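Local coordinates for major pilin backbone protein T-antigen, T13 (Streptococcus pyogenes, PDB 6BBT) that probably polymerises into the shaft of the streptococcal surface pilus and serves as the T antigen used in serotyping, on a scaffold reinforced by isopeptide bonding, at residues F33-D38 with S80-E85; K114-D119 with S137-S142; S153-S158 with T266-D271. All blocks are in the same frame, centred on the assembly; numbering follows the deposited sequence.

Contact 1: F33-D38 with S80-E85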
loop_
_atom_site.group_PDB
_atom_site.type_symbol
_atom_site.label_atom_id
_atom_site.label_comp_id
_atom_site.label_asym_id
_atom_site.label_seq_id
_atom_site.Cartn_x
_atom_site.Cartn_y
_atom_site.Cartn_z
ATOM N N PHE A 33 0.001 10.452 10.214
ATOM C CA PHE A 33 0.555 11.786 10.086
ATOM C C PHE A 33 0.986 12.250 11.479
ATOM O O PHE A 33 0.326 11.942 12.475
ATOM C CB PHE A 33 -0.482 12.704 9.465
ATOM C CG PHE A 33 -1.193 12.054 8.337
ATOM C CD1 PHE A 33 -0.528 11.822 7.156
ATOM C CD2 PHE A 33 -2.464 11.530 8.511
ATOM C CE1 PHE A 33 -1.149 11.141 6.119
ATOM C CE2 PHE A 33 -3.103 10.870 7.471
ATOM C CZ PHE A 33 -2.433 10.673 6.279
ATOM N N THR A 34 2.110 12.951 11.521
ATOM C CA THR A 34 2.712 13.415 12.753
ATOM C C THR A 34 2.785 14.924 12.687
ATOM O O THR A 34 3.100 15.494 11.645
ATOM C CB THR A 34 4.144 12.891 12.917
ATOM O OG1 THR A 34 4.159 11.481 12.723
ATOM C CG2 THR A 34 4.660 13.186 14.315
ATOM N N ILE A 35 2.531 15.556 13.823
ATOM C CA ILE A 35 2.752 16.987 13.990
ATOM C C ILE A 35 3.760 17.158 15.120
ATOM O O ILE A 35 3.651 16.498 16.160
ATOM C CB ILE A 35 1.433 17.762 14.227
ATOM C CG1 ILE A 35 1.699 19.266 14.214
ATOM C CG2 ILE A 35 0.739 17.358 15.515
ATOM C CD1 ILE A 35 0.447 20.072 14.018
ATOM N N GLU A 36 4.771 17.989 14.878
ATOM C CA GLU A 36 5.766 18.339 15.894
ATOM C C GLU A 36 6.047 19.846 15.853
ATOM O O GLU A 36 5.794 20.492 14.833
ATOM C CB GLU A 36 7.057 17.552 15.679
ATOM C CG GLU A 36 7.821 17.910 14.406
ATOM C CD GLU A 36 9.056 17.057 14.195
ATOM O OE1 GLU A 36 9.211 16.031 14.891
ATOM O OE2 GLU A 36 9.885 17.409 13.327
ATOM N N PRO A 37 6.577 20.410 16.961
ATOM C CA PRO A 37 6.996 21.819 16.929
ATOM C C PRO A 37 8.089 22.091 15.905
ATOM O O PRO A 37 9.003 21.272 15.734
ATOM C CB PRO A 37 7.553 22.059 18.346
ATOM C CG PRO A 37 6.950 21.003 19.206
ATOM C CD PRO A 37 6.695 19.818 18.314
ATOM N N ASP A 38 7.994 23.229 15.229
ATOM C CA ASP A 38 9.127 23.776 14.490
ATOM C C ASP A 38 10.017 24.427 15.558
ATOM O O ASP A 38 9.717 25.518 16.027
ATOM C CB ASP A 38 8.672 24.796 13.438
ATOM C CG ASP A 38 9.817 25.299 12.560
ATOM O OD1 ASP A 38 11.002 25.111 12.910
ATOM O OD2 ASP A 38 9.526 25.898 11.505
ATOM N N SER A 80 -8.523 13.153 7.709
ATOM C CA SER A 80 -8.404 13.188 9.154
ATOM C C SER A 80 -8.156 14.639 9.557
ATOM O O SER A 80 -8.302 15.563 8.733
ATOM C CB SER A 80 -7.255 12.278 9.617
ATOM O OG SER A 80 -7.304 12.104 11.024
ATOM N N ASN A 81 -7.789 14.860 10.808
ATOM C CA ASN A 81 -7.419 16.209 11.231
ATOM C C ASN A 81 -6.545 16.201 12.466
ATOM O O ASN A 81 -6.392 15.184 13.125
ATOM C CB ASN A 81 -8.677 17.066 11.457
ATOM C CG ASN A 81 -9.505 16.586 12.623
ATOM O OD1 ASN A 81 -9.203 16.881 13.776
ATOM N ND2 ASN A 81 -10.554 15.835 12.333
ATOM N N PHE A 82 -5.946 17.349 12.746
ATOM C CA PHE A 82 -5.371 17.619 14.048
ATOM C C PHE A 82 -6.246 18.660 14.709
ATOM O O PHE A 82 -6.794 19.542 14.044
ATOM C CB PHE A 82 -3.966 18.146 13.905
ATOM C CG PHE A 82 -2.996 17.140 13.404
ATOM C CD1 PHE A 82 -2.454 16.194 14.265
ATOM C CD2 PHE A 82 -2.591 17.157 12.080
ATOM C CE1 PHE A 82 -1.525 15.281 13.807
ATOM C CE2 PHE A 82 -1.665 16.250 11.614
ATOM C CZ PHE A 82 -1.131 15.311 12.479
ATOM N N ASN A 83 -6.371 18.560 16.023
ATOM C CA ASN A 83 -7.246 19.435 16.751
ATOM C C ASN A 83 -6.456 20.270 17.748
ATOM O O ASN A 83 -5.870 19.729 18.688
ATOM C CB ASN A 83 -8.306 18.612 17.449
ATOM C CG ASN A 83 -9.336 19.468 18.136
ATOM O OD1 ASN A 83 -9.444 20.668 17.873
ATOM N ND2 ASN A 83 -10.088 18.860 19.038
ATOM N N PHE A 84 -6.442 21.585 17.522
ATOM C CA PHE A 84 -5.749 22.525 18.402
ATOM C C PHE A 84 -6.629 23.075 19.535
ATOM O O PHE A 84 -6.096 23.668 20.480
ATOM C CB PHE A 84 -5.139 23.671 17.587
ATOM C CG PHE A 84 -4.101 23.211 16.607
ATOM C CD1 PHE A 84 -2.833 22.857 17.046
ATOM C CD2 PHE A 84 -4.398 23.111 15.252
ATOM C CE1 PHE A 84 -1.872 22.414 16.153
ATOM C CE2 PHE A 84 -3.442 22.675 14.357
ATOM C CZ PHE A 84 -2.180 22.323 14.805
ATOM N N GLU A 85 -7.950 22.876 19.446
ATOM C CA GLU A 85 -8.894 23.201 20.533
ATOM C C GLU A 85 -8.431 22.722 21.904
ATOM O O GLU A 85 -8.655 23.408 22.898
ATOM C CB GLU A 85 -10.274 22.583 20.237
ATOM C CG GLU A 85 -11.348 22.704 21.320
ATOM C CD GLU A 85 -11.892 24.111 21.461
ATOM O OE1 GLU A 85 -13.111 24.300 21.258
ATOM O OE2 GLU A 85 -11.109 25.039 21.764
#

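Contact 2: K114-D119 with S137-S142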
loop_
_atom_site.group_PDB
_atom_site.type_symbol
_atom_site.label_atom_id
_atom_site.label_comp_id
_atom_site.label_asym_id
_atom_site.label_seq_id
_atom_site.Cartn_x
_atom_site.Cartn_y
_atom_site.Cartn_z
ATOM N N LYS A 114 6.763 14.469 1.582
ATOM C CA LYS A 114 6.624 15.924 1.725
ATOM C C LYS A 114 6.445 16.402 3.157
ATOM O O LYS A 114 5.734 15.787 3.960
ATOM C CB LYS A 114 5.466 16.482 0.906
ATOM C CG LYS A 114 5.850 16.900 -0.498
ATOM C CD LYS A 114 4.775 17.801 -1.090
ATOM C CE LYS A 114 4.917 17.940 -2.595
ATOM N NZ LYS A 114 6.172 18.646 -2.959
ATOM N N LYS A 115 7.080 17.538 3.446
ATOM C CA LYS A 115 6.958 18.212 4.730
ATOM C C LYS A 115 6.065 19.427 4.590
ATOM O O LYS A 115 6.245 20.241 3.674
ATOM C CB LYS A 115 8.323 18.688 5.213
ATOM C CG LYS A 115 9.408 17.635 5.249
ATOM C CD LYS A 115 9.100 16.561 6.250
ATOM C CE LYS A 115 10.293 15.633 6.403
ATOM N NZ LYS A 115 10.100 14.809 7.605
ATOM N N TRP A 116 5.140 19.572 5.526
ATOM C CA TRP A 116 4.212 20.676 5.533
ATOM C C TRP A 116 4.459 21.510 6.774
ATOM O O TRP A 116 4.873 20.985 7.813
ATOM C CB TRP A 116 2.790 20.139 5.534
ATOM C CG TRP A 116 2.443 19.473 4.263
ATOM C CD1 TRP A 116 2.796 18.216 3.865
ATOM C CD2 TRP A 116 1.702 20.044 3.184
ATOM N NE1 TRP A 116 2.300 17.960 2.610
ATOM C CE2 TRP A 116 1.631 19.068 2.162
ATOM C CE3 TRP A 116 1.110 21.295 2.971
ATOM C CZ2 TRP A 116 0.971 19.297 0.950
ATOM C CZ3 TRP A 116 0.434 21.517 1.782
ATOM C CH2 TRP A 116 0.371 20.522 0.780
ATOM N N THR A 117 4.202 22.807 6.661
ATOM C CA THR A 117 4.328 23.717 7.788
ATOM C C THR A 117 2.987 24.355 8.065
ATOM O O THR A 117 2.210 24.627 7.150
ATOM C CB THR A 117 5.444 24.778 7.601
ATOM O OG1 THR A 117 5.550 25.561 8.800
ATOM C CG2 THR A 117 5.177 25.679 6.415
ATOM N N VAL A 118 2.722 24.559 9.348
ATOM C CA VAL A 118 1.423 24.969 9.828
ATOM C C VAL A 118 1.602 26.111 10.834
ATOM O O VAL A 118 2.284 25.927 11.844
ATOM C CB VAL A 118 0.702 23.798 10.526
ATOM C CG1 VAL A 118 -0.664 24.232 11.042
ATOM C CG2 VAL A 118 0.543 22.624 9.569
ATOM N N ASP A 119 0.993 27.267 10.551
ATOM C CA ASP A 119 0.896 28.365 11.526
ATOM C C ASP A 119 -0.493 28.421 12.134
ATOM O O ASP A 119 -1.483 28.550 11.423
ATOM C CB ASP A 119 1.224 29.709 10.868
ATOM C CG ASP A 119 2.699 29.874 10.594
ATOM O OD1 ASP A 119 3.531 29.173 11.203
ATOM O OD2 ASP A 119 3.043 30.730 9.768
ATOM N N SER A 137 -1.846 26.538 6.281
ATOM C CA SER A 137 -0.905 25.479 5.884
ATOM C C SER A 137 -0.191 25.771 4.566
ATOM O O SER A 137 -0.765 26.350 3.647
ATOM C CB SER A 137 -1.622 24.120 5.816
ATOM O OG SER A 137 -2.696 24.166 4.900
ATOM N N LYS A 138 1.070 25.353 4.499
ATOM C CA LYS A 138 1.900 25.442 3.295
ATOM C C LYS A 138 2.857 24.268 3.276
ATOM O O LYS A 138 3.160 23.693 4.326
ATOM C CB LYS A 138 2.771 26.704 3.309
ATOM C CG LYS A 138 2.038 28.027 3.451
ATOM C CD LYS A 138 3.016 29.153 3.771
ATOM C CE LYS A 138 2.311 30.498 3.910
ATOM N NZ LYS A 138 3.258 31.565 4.356
ATOM N N GLU A 139 3.354 23.928 2.095
ATOM C CA GLU A 139 4.523 23.060 1.995
ATOM C C GLU A 139 5.734 23.812 2.534
ATOM O O GLU A 139 5.874 25.013 2.283
ATOM C CB GLU A 139 4.776 22.638 0.545
ATOM C CG GLU A 139 3.683 21.729 -0.041
ATOM C CD GLU A 139 3.914 21.368 -1.507
ATOM O OE1 GLU A 139 5.068 21.409 -1.966
ATOM O OE2 GLU A 139 2.944 21.018 -2.204
ATOM N N VAL A 140 6.609 23.103 3.248
ATOM C CA VAL A 140 7.850 23.671 3.731
ATOM C C VAL A 140 8.618 24.206 2.521
ATOM O O VAL A 140 8.624 23.576 1.456
ATOM C CB VAL A 140 8.691 22.635 4.514
ATOM C CG1 VAL A 140 10.105 23.139 4.792
ATOM C CG2 VAL A 140 8.004 22.278 5.828
ATOM N N ASN A 141 9.227 25.389 2.696
ATOM C CA ASN A 141 9.962 26.113 1.649
ATOM C C ASN A 141 9.093 26.672 0.508
ATOM O O ASN A 141 9.617 26.973 -0.560
ATOM C CB ASN A 141 11.150 25.286 1.094
ATOM C CG ASN A 141 12.245 25.043 2.124
ATOM O OD1 ASN A 141 12.405 25.800 3.090
ATOM N ND2 ASN A 141 13.021 23.988 1.919
ATOM N N SER A 142 7.785 26.817 0.729
ATOM C CA SER A 142 6.871 27.409 -0.256
ATOM C C SER A 142 6.068 28.523 0.403
ATOM O O SER A 142 5.732 28.422 1.585
ATOM C CB SER A 142 5.929 26.342 -0.830
ATOM O OG SER A 142 4.870 26.925 -1.580
HETATM O O HOH W 1 2.130 31.071 7.148
#

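Contact 3: S153-S158 with T266-D271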
loop_
_atom_site.group_PDB
_atom_site.type_symbol
_atom_site.label_atom_id
_atom_site.label_comp_id
_atom_site.label_asym_id
_atom_site.label_seq_id
_atom_site.Cartn_x
_atom_site.Cartn_y
_atom_site.Cartn_z
ATOM N N SER A 153 1.042 5.675 -3.066
ATOM C CA SER A 153 0.768 4.727 -4.128
ATOM C C SER A 153 1.306 3.364 -3.752
ATOM O O SER A 153 2.005 3.212 -2.739
ATOM C CB SER A 153 1.391 5.210 -5.446
ATOM O OG SER A 153 2.789 5.220 -5.347
ATOM N N PHE A 154 0.961 2.372 -4.565
ATOM C CA PHE A 154 1.451 1.037 -4.349
ATOM C C PHE A 154 1.581 0.287 -5.658
ATOM O O PHE A 154 1.002 0.666 -6.669
ATOM C CB PHE A 154 0.577 0.278 -3.353
ATOM C CG PHE A 154 -0.805 -0.041 -3.856
ATOM C CD1 PHE A 154 -1.812 0.912 -3.812
ATOM C CD2 PHE A 154 -1.097 -1.302 -4.392
ATOM C CE1 PHE A 154 -3.090 0.629 -4.284
ATOM C CE2 PHE A 154 -2.371 -1.587 -4.861
ATOM C CZ PHE A 154 -3.372 -0.629 -4.797
ATOM N N LYS A 155 2.386 -0.767 -5.617
ATOM C CA LYS A 155 2.667 -1.554 -6.783
ATOM C C LYS A 155 2.015 -2.913 -6.646
ATOM O O LYS A 155 1.708 -3.367 -5.533
ATOM C CB LYS A 155 4.162 -1.721 -6.944
ATOM C CG LYS A 155 4.816 -0.447 -7.443
ATOM C CD LYS A 155 6.321 -0.580 -7.515
ATOM C CE LYS A 155 6.901 0.710 -8.077
ATOM N NZ LYS A 155 8.373 0.585 -8.251
ATOM N N THR A 156 1.827 -3.536 -7.798
ATOM C CA THR A 156 1.459 -4.934 -7.891
ATOM C C THR A 156 2.547 -5.648 -8.693
ATOM O O THR A 156 3.416 -5.008 -9.304
ATOM C CB THR A 156 0.103 -5.106 -8.586
ATOM O OG1 THR A 156 0.171 -4.558 -9.900
ATOM C CG2 THR A 156 -1.003 -4.411 -7.814
ATOM N N THR A 157 2.490 -6.972 -8.686
ATOM C CA THR A 157 3.419 -7.769 -9.439
ATOM C C THR A 157 2.627 -8.782 -10.301
ATOM O O THR A 157 1.441 -8.547 -10.611
ATOM C CB THR A 157 4.497 -8.367 -8.506
ATOM O OG1 THR A 157 5.525 -8.981 -9.291
ATOM C CG2 THR A 157 3.911 -9.360 -7.529
ATOM N N SER A 158 3.305 -9.830 -10.755
ATOM C CA SER A 158 2.692 -10.836 -11.605
ATOM C C SER A 158 3.349 -12.194 -11.411
ATOM O O SER A 158 4.504 -12.279 -11.015
ATOM C CB SER A 158 2.763 -10.429 -13.084
ATOM O OG SER A 158 4.096 -10.441 -13.558
ATOM N N THR A 266 5.652 -13.128 -2.791
ATOM C CA THR A 266 5.698 -12.230 -3.937
ATOM C C THR A 266 6.437 -10.955 -3.535
ATOM O O THR A 266 6.330 -10.507 -2.396
ATOM C CB THR A 266 4.289 -11.836 -4.456
ATOM O OG1 THR A 266 3.626 -11.007 -3.502
ATOM C CG2 THR A 266 3.432 -13.079 -4.743
ATOM N N ASP A 267 7.157 -10.377 -4.481
ATOM C CA ASP A 267 7.848 -9.095 -4.280
ATOM C C ASP A 267 7.758 -8.285 -5.573
ATOM O O ASP A 267 6.894 -8.569 -6.402
ATOM C CB ASP A 267 9.286 -9.332 -3.782
ATOM C CG ASP A 267 10.150 -10.084 -4.778
ATOM O OD1 ASP A 267 9.941 -9.987 -6.013
ATOM O OD2 ASP A 267 11.064 -10.799 -4.314
ATOM N N GLU A 268 8.651 -7.324 -5.790
ATOM C CA GLU A 268 8.453 -6.354 -6.866
ATOM C C GLU A 268 8.797 -6.904 -8.251
ATOM O O GLU A 268 8.298 -6.404 -9.254
ATOM C CB GLU A 268 9.213 -5.047 -6.586
ATOM C CG GLU A 268 9.119 -4.577 -5.127
ATOM C CD GLU A 268 8.628 -3.150 -4.945
ATOM O OE1 GLU A 268 8.965 -2.265 -5.767
ATOM O OE2 GLU A 268 7.901 -2.917 -3.950
ATOM N N SER A 269 9.611 -7.946 -8.331
ATOM C CA SER A 269 9.949 -8.499 -9.647
ATOM C C SER A 269 8.868 -9.454 -10.170
ATOM O O SER A 269 8.300 -10.219 -9.408
ATOM C CB SER A 269 11.300 -9.203 -9.608
ATOM O OG SER A 269 11.313 -10.224 -8.648
ATOM N N ALA A 270 8.609 -9.407 -11.474
ATOM C CA ALA A 270 7.696 -10.358 -12.136
ATOM C C ALA A 270 8.232 -11.793 -12.123
ATOM O O ALA A 270 9.343 -12.023 -12.589
ATOM C CB ALA A 270 7.439 -9.916 -13.562
ATOM N N ASP A 271 7.445 -12.734 -11.584
ATOM C CA ASP A 271 7.846 -14.151 -11.427
ATOM C C ASP A 271 7.360 -14.958 -12.653
ATOM O O ASP A 271 6.242 -14.739 -13.151
ATOM C CB ASP A 271 7.186 -14.820 -10.203
ATOM C CG ASP A 271 7.826 -14.472 -8.843
ATOM O OD1 ASP A 271 8.882 -13.781 -8.821
ATOM O OD2 ASP A 271 7.219 -14.940 -7.788
HETATM O O HOH W 2 6.334 -4.377 -9.191
HETATM O O HOH W 3 6.327 -6.883 -11.257
HETATM O O HOH W 4 4.940 -12.682 -14.424
#

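Contact 1: F33-D38 with S80-E85
Ile35 lies against one face of the Phe82 ring, its CB 4.0 Å from the ring centroid in a CH-pi contact offset toward the rim. From the same branch point CG2 touches the CD1-CE1 side of the ring, with Ile35 CG2 to Phe82 CE1 at 3.5 Å. The other branch leaves the strand with CG1 anti to the backbone N (chi1 -173°) and stays nearly extended, which carries Ile35 CD1 to the edge of the next ring, 3.5 Å from Phe84 CZ. One isoleucine thus serves two phenylalanines, over a face and at an edge. At the edge of the Phe82 ring lies backbone: the carbonyl O of Phe33 sits near the ring plane, 3.7 Å from Phe82 CZ, while Phe33 CB stands 4.0 Å from that same CZ. No hydrogen bond spans the two segments, as expected for backbones whose strand axes lie 9.1 Å apart at 21°. In the next shell, Leu11, Ile13 and Ala63 pack on Phe82, and Tyr97 meets both Ile35 and Phe84; strand 29-37 is itself held by backbone bonds to strands 62-67 and 93-101. At the end of strand 77-83, Asn83 OD1 accepts from Glu85 N in an Asx turn. Apolar residues interleaved between two nearly aligned strands of different sheets are what a beta sandwich core shows, here consistent with the immunoglobulin-like fold of pilin domains.

Contact 2: K114-D119 with S137-S142
Glu139 lays its CG over one face of the Trp116 indole, nearly over the centre of the six-membered ring and 3.6 Å from its centroid, a CH-pi contact. With CG set beside the backbone N (chi1 -67°) and the chain extended beyond it, the aliphatic part crosses the ring and the carboxylate stands steeply to it, the two planes 72° apart. There Lys114 comes in from above the carboxylate plane, 53° out of it, and its NZ forms a salt bridge with Glu139 OE1 at 3.1 Å. Glu139 OE2 has a weak, long ion pair with Lys146, so its charge is probably shared between two lysines. The Trp116 and Phe150 rings also meet edge-to-face.

The backbones pair as the antiparallel ladder of the beta hairpin formed by strands 116-123 and 131-139. Within these segments Thr117 and Lys138 form an antiparallel hydrogen-bonded pair: Thr117 N donates to Lys138 O at 2.7 Å, and Lys138 N to Thr117 O at 3.0 Å. Val140 N to Lys115 O, 2.9 Å long, carries the pairing past the strand ends, just as a type II turn from Glu139 to Ser142 swings the chain away. Val140 CG2 rests on Lys115 CB at 3.7 Å.

On the face bearing Thr117 and Lys138, the methyl CG2 of Thr117 lies alongside Lys138 CB at 4.1 Å, and a water joins Lys138 NZ to Asp119 OD2, whose OD1 is in a salt bridge with Arg96. On the other face Val118 and Ser137 pack against Ile148, and Ser137 OG bonds to Lys146 O.

Contact 3: S153-S158 with T266-D271
The carboxylate of Glu268 is met by Lys155, whose extended chain crosses the Glu268 side chain at about a right angle: Glu268 OE1 is 3.6 Å from Lys155 CD and 3.8 Å from Lys155 NZ, a long salt bridge. A second carboxylate, that of Asp267, turns its OD1 to Ser269 instead, taking the backbone N on the anti side and OG on the syn side, both somewhat out of its plane. The bond to Ser269 N makes an Asx turn. In the same loop the carbonyls of Asp267 and Ser269 face Thr157. With OG1 anti to the backbone N (chi1 -171°), Thr157 directs its hydroxyl between Ser269 O, at 3.0 Å from OG1, and Asp267 O, at 3.2 Å; both bonds are weak, and the one proton is not settled between them. The methyl takes the other branch, Thr157 CG2 packing 4.0 Å from Thr266 CB. Two waters donate to Glu268 O, one also bonded to Thr157 OG1 and one donating to Thr156 O. At the far end Asp271 N donates to Ser158 O at 3.0 Å, and Asp271 OD2 bonds to Tyr232 OH. Here strand 148-166, which passes from one family region into the next, is joined by strand 271-279. Such parallel pairing of a domain's entering and closing strands is consistent with the immunoglobulin-like domains of Gram-positive pilins.

Along the chain the three contacts follow in series, each closing before the next opens. Contacts 1 and 2 are neighbours within the Spy0128-like region, their centres about 13 Å apart and their nearest atoms about 4 Å apart; both draw on the seven-stranded sheet, contact 1 facing it toward another sheet and contact 2 pairing two of its strands. Contact 3 lies some 34 and 33 Å from their respective centres, near the middle of the elongated chain. Strand 148-166 follows the hairpin of contact 2 and runs on into contact 3, linking the two family regions. The elongated shape is consistent with a pilus shaft, and the contacts sample a domain core, a sheet and a junction between family regions.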